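Transcriptional regulator (Mesorhizobium loti, PDB 3BHQ) probably binds cis-regulatory DNA as a TetR-family transcription factor, pairing a helix-turn-helix domain with a helical C-terminal domain through which two subunits meet. Local coordinates at residues G32-M35 / E36-A39; L170-I173 / P174-A178. All coordinates share one frame; numbering follows the deposited sequence. Where two conformers were deposited one is given.

Interaction 1 of 2, residues G32-M35 / E36-A39; sequences GTSM and EEIA
Ser34 and Glu37 meet where an extended loop turns into helix 35-42, and the first two backbone bonds of the helix follow at once, from Ile38 N to Ser34 O at 2.9 Å and from Ala39 N to Met35 O. Ser34 is the N-cap. With chi1 at 63°, its OG lies between the backbone N and the carbonyl carbon, which turns the hydroxyl back over the first turn to accept from Glu37 N at 3.1 Å in a fairly straight bond. The same hydroxyl donates to Glu37 OE1 at 2.7 Å, reaching the carboxylate on its anti side and 18° out of its plane. OG is thus gripped by two bonds from one residue, and its rotation is fixed. The other carboxylate oxygen, Glu37 OE2, accepts from a water that also donates to Gly32 O, both at 2.7 Å, tying the glutamate to the loop ahead of the cap. The positive end of the helix dipole probably also stabilises the Glu37 carboxylate. Thr33 and Ile38 cross at about a right angle, Thr33 OG1 lying 3.8 Å from Ile38 CG1. The Glu36 chain bends at chi2, bringing OE1 within 3.6 Å of Ser34 CB, while OE2 forms a salt bridge with Lys46 and a hydrogen bond with Tyr50. Helix 35-42 opens the predicted helix-turn-helix motif, and the cap probably helps to fix where it begins. Thr33 and Ile38 pack on helix 9-28, Met35, a selenomethionine, and Ala39 reach helix 46-53, and Leu59 of helix 56-83 touches both Met35 and Ile38.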
loop_
_atom_site.group_PDB
_atom_site.type_symbol
_atom_site.label_atom_id
_atom_site.label_comp_id
_atom_site.label_asym_id
_atom_site.label_seq_id
_atom_site.Cartn_x
_atom_site.Cartn_y
_atom_site.Cartn_z
ATOM N N GLY A 32 -11.003 21.714 -2.193
ATOM C CA GLY A 32 -12.004 22.006 -3.220
ATOM C C GLY A 32 -13.440 22.062 -2.746
ATOM O O GLY A 32 -14.328 22.335 -3.553
ATOM N N THR A 33 -13.677 21.763 -1.469
ATOM C CA THR A 33 -15.035 21.808 -0.907
ATOM C C THR A 33 -15.042 22.625 0.369
ATOM O O THR A 33 -14.017 23.162 0.794
ATOM C CB THR A 33 -15.650 20.383 -0.739
ATOM O OG1 THR A 33 -17.059 20.490 -0.443
ATOM C CG2 THR A 33 -14.958 19.585 0.354
ATOM N N SER A 34 -16.230 22.772 0.937
ATOM C CA SER A 34 -16.413 23.577 2.114
ATOM C C SER A 34 -17.583 23.097 2.945
ATOM O O SER A 34 -18.433 22.330 2.481
ATOM C CB SER A 34 -16.679 25.031 1.703
ATOM O OG SER A 34 -17.878 25.133 0.958
HETATM N N MSE A 35 -17.623 23.576 4.174
HETATM C CA MSE A 35 -18.740 23.256 5.083
HETATM C C MSE A 35 -20.065 23.691 4.476
HETATM O O MSE A 35 -21.063 22.968 4.566
HETATM C CB MSE A 35 -18.530 23.935 6.434
HETATM C CG MSE A 35 -17.319 23.409 7.198
HETATM SE SE MSE A 35 -17.663 21.695 8.045
HETATM C CE MSE A 35 -18.473 22.402 9.662
ATOM N N GLU A 36 -20.058 24.851 3.825
ATOM C CA GLU A 36 -21.254 25.417 3.212
ATOM C C GLU A 36 -21.742 24.556 2.041
ATOM O O GLU A 36 -22.936 24.244 1.943
ATOM C CB GLU A 36 -21.001 26.886 2.783
ATOM C CG GLU A 36 -20.724 27.881 3.970
ATOM C CD GLU A 36 -19.330 27.775 4.657
ATOM O OE1 GLU A 36 -18.392 27.130 4.111
ATOM O OE2 GLU A 36 -19.182 28.342 5.767
ATOM N N GLU A 37 -20.824 24.124 1.178
ATOM C CA GLU A 37 -21.173 23.252 0.053
ATOM C C GLU A 37 -21.667 21.868 0.506
ATOM O O GLU A 37 -22.599 21.302 -0.073
ATOM C CB GLU A 37 -19.986 23.125 -0.919
ATOM C CG GLU A 37 -19.708 24.457 -1.643
ATOM C CD GLU A 37 -18.353 24.509 -2.312
ATOM O OE1 GLU A 37 -17.341 24.514 -1.587
ATOM O OE2 GLU A 37 -18.301 24.605 -3.555
ATOM N N ILE A 38 -21.023 21.315 1.543
ATOM C CA ILE A 38 -21.434 20.034 2.113
ATOM C C ILE A 38 -22.838 20.137 2.723
ATOM O O ILE A 38 -23.680 19.248 2.514
ATOM C CB ILE A 38 -20.396 19.507 3.143
ATOM C CG1 ILE A 38 -19.113 19.095 2.388
ATOM C CG2 ILE A 38 -20.943 18.285 3.913
ATOM C CD1 ILE A 38 -17.889 18.946 3.262
ATOM N N ALA A 39 -23.090 21.239 3.441
ATOM C CA ALA A 39 -24.411 21.487 4.029
ATOM C C ALA A 39 -25.474 21.452 2.940
ATOM O O ALA A 39 -26.491 20.754 3.062
ATOM C CB ALA A 39 -24.462 22.847 4.789
HETATM O O HOH W 1 -16.872 22.485 -4.344
#

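Interaction 2 of 2, residues L170-I173 / P174-A178; sequences LLWI and PMNEA. With EDO (1,2-ethanediol), chain G.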
loop_
_atom_site.group_PDB
_atom_site.type_symbol
_atom_site.label_atom_id
_atom_site.label_comp_id
_atom_site.label_asym_id
_atom_site.label_seq_id
_atom_site.Cartn_x
_atom_site.Cartn_y
_atom_site.Cartn_z
ATOM N N LEU A 170 -3.176 -11.595 -1.297
ATOM C CA LEU A 170 -4.317 -11.220 -2.083
ATOM C C LEU A 170 -4.212 -9.830 -2.689
ATOM O O LEU A 170 -4.657 -9.610 -3.828
ATOM C CB LEU A 170 -5.568 -11.259 -1.182
ATOM C CG LEU A 170 -6.941 -11.142 -1.763
ATOM C CD1 LEU A 170 -7.200 -12.374 -2.632
ATOM C CD2 LEU A 170 -7.933 -11.061 -0.573
ATOM N N LEU A 171 -3.669 -8.870 -1.944
ATOM C CA LEU A 171 -3.742 -7.477 -2.355
ATOM C C LEU A 171 -2.453 -6.783 -2.744
ATOM O O LEU A 171 -2.529 -5.683 -3.271
ATOM C CB LEU A 171 -4.397 -6.688 -1.216
ATOM C CG LEU A 171 -5.823 -7.112 -0.840
ATOM C CD1 LEU A 171 -6.261 -6.427 0.460
ATOM C CD2 LEU A 171 -6.766 -6.816 -1.981
ATOM N N TRP A 172 -1.308 -7.426 -2.534
ATOM C CA TRP A 172 -0.025 -6.737 -2.818
ATOM C C TRP A 172 -0.015 -6.176 -4.256
ATOM O O TRP A 172 0.261 -5.000 -4.437
ATOM C CB TRP A 172 1.223 -7.609 -2.540
ATOM C CG TRP A 172 2.487 -6.811 -2.678
ATOM C CD1 TRP A 172 3.441 -6.932 -3.639
ATOM C CD2 TRP A 172 2.869 -5.759 -1.829
ATOM N NE1 TRP A 172 4.420 -5.986 -3.416
ATOM C CE2 TRP A 172 4.097 -5.254 -2.310
ATOM C CE3 TRP A 172 2.307 -5.189 -0.689
ATOM C CZ2 TRP A 172 4.744 -4.197 -1.718
ATOM C CZ3 TRP A 172 2.978 -4.117 -0.074
ATOM C CH2 TRP A 172 4.183 -3.634 -0.608
ATOM N N ILE A 173 -0.300 -6.983 -5.269
ATOM C CA ILE A 173 -0.301 -6.490 -6.651
ATOM C C ILE A 173 -1.489 -5.554 -6.931
ATOM O O ILE A 173 -1.282 -4.409 -7.288
ATOM C CB ILE A 173 -0.127 -7.628 -7.692
ATOM C CG1 ILE A 173 1.316 -8.155 -7.631
ATOM C CG2 ILE A 173 -0.441 -7.150 -9.097
ATOM C CD1 ILE A 173 1.599 -9.384 -8.524
ATOM N N PRO A 174 -2.741 -6.031 -6.758
ATOM C CA PRO A 174 -3.841 -5.110 -7.114
ATOM C C PRO A 174 -3.917 -3.776 -6.386
ATOM O O PRO A 174 -4.209 -2.746 -7.028
ATOM C CB PRO A 174 -5.104 -5.965 -6.910
ATOM C CG PRO A 174 -4.702 -7.173 -6.324
ATOM C CD PRO A 174 -3.238 -7.343 -6.335
HETATM N N MSE A 175 -3.638 -3.788 -5.083
HETATM C CA MSE A 175 -3.705 -2.538 -4.300
HETATM C C MSE A 175 -2.615 -1.555 -4.718
HETATM O O MSE A 175 -2.849 -0.370 -4.923
HETATM C CB MSE A 175 -3.664 -2.810 -2.791
HETATM C CG MSE A 175 -3.874 -1.606 -1.943
HETATM SE SE MSE A 175 -5.535 -0.724 -2.194
HETATM C CE MSE A 175 -6.526 -1.997 -1.386
ATOM N N ASN A 176 -1.388 -2.051 -4.871
ATOM C CA ASN A 176 -0.318 -1.161 -5.335
ATOM C C ASN A 176 -0.537 -0.692 -6.780
ATOM O O ASN A 176 -0.261 0.465 -7.109
ATOM C CB ASN A 176 1.053 -1.808 -5.131
ATOM C CG ASN A 176 1.445 -1.795 -3.685
ATOM O OD1 ASN A 176 1.676 -0.710 -3.132
ATOM N ND2 ASN A 176 1.459 -2.968 -3.035
ATOM N N GLU A 177 -1.018 -1.586 -7.630
ATOM C CA GLU A 177 -1.332 -1.193 -9.010
ATOM C C GLU A 177 -2.357 -0.037 -9.011
ATOM O O GLU A 177 -2.171 0.927 -9.749
ATOM C CB GLU A 177 -1.808 -2.393 -9.813
ATOM C CG GLU A 177 -2.059 -2.037 -11.281
ATOM C CD GLU A 177 -2.360 -3.225 -12.175
ATOM O OE1 GLU A 177 -2.568 -4.351 -11.696
ATOM O OE2 GLU A 177 -2.363 -3.013 -13.386
ATOM N N ALA A 178 -3.375 -0.122 -8.145
ATOM C CA ALA A 178 -4.378 0.960 -8.053
ATOM C C ALA A 178 -3.801 2.226 -7.517
ATOM O O ALA A 178 -4.057 3.314 -8.049
ATOM C CB ALA A 178 -5.531 0.553 -7.227
HETATM C C1 EDO G . 0.950 -0.832 0.343
HETATM O O1 EDO G . 1.248 0.568 0.488
HETATM C C2 EDO G . -0.438 -0.984 -0.222
HETATM O O2 EDO G . -0.553 -0.297 -1.491
#
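A proline kink in helix 159-181, at the subunit interface of the C-terminal domain, lies between Trp172 and Asn176, which meet one turn apart. Pro174 has no N-H to give, and its ring fills the place where that bond would lie: CG sits 3.5 Å from Leu170 O, a carbonyl that instead accepts from His194. The helix resumes immediately, with Met175 N bonded to Leu171 O at 2.8 Å and Glu177 N to Ile173 O. Between them the bond from Asn176 N to Trp172 O is weak at 3.4 Å, and the side chain takes over: Asn176 ND2 donates to Trp172 O at 2.7 Å, in the carbonyl plane and on a lone pair. Trp172 CG stands anti to the backbone N (chi1 -173°), which sets the indole so that ND2 lies 3.2 Å above its plane, over its centre. The ring and amide planes are 66° apart, so the nitrogen, rather than the flat of the amide, meets the indole face. On the far end of the amide, Asn176 OD1 accepts from O2 of a 1,2-ethanediol, probably from the crystallisation liquor, at 2.8 Å, and from Arg112 of the second subunit. With an alanine here, Trp172 O would probably lose its short bond and keep the weak one from the backbone, and the arginine of the second subunit would lose an acceptor. Held at both ends, the buried amide is fixed in rotation, so one side chain ties a backbone carbonyl beside the kink to an arginine of the second subunit.

How the interactions relate
Interactions 1 and 2 occupy different parts of the same chain: 32-35/36-39 belongs to the predicted DNA-binding region, whereas 170-173/174-178 lies in the C-terminal domain. Their centres are 32 Å apart and their nearest atoms about 21 Å, so neither touches the other. Both use a polar side chain to supplement helix hydrogen bonding, the first where a helix starts and the second where one is kinked. Their surroundings differ, since no other protein chain of the assembly reaches interaction 1, while interaction 2 borders the second subunit. A 1,2-ethanediol lies near each, about 5 Å from the Thr33 side chain and hydrogen-bonded to Asn176; both probably come from the crystallisation liquor and do not by themselves mark a functional site.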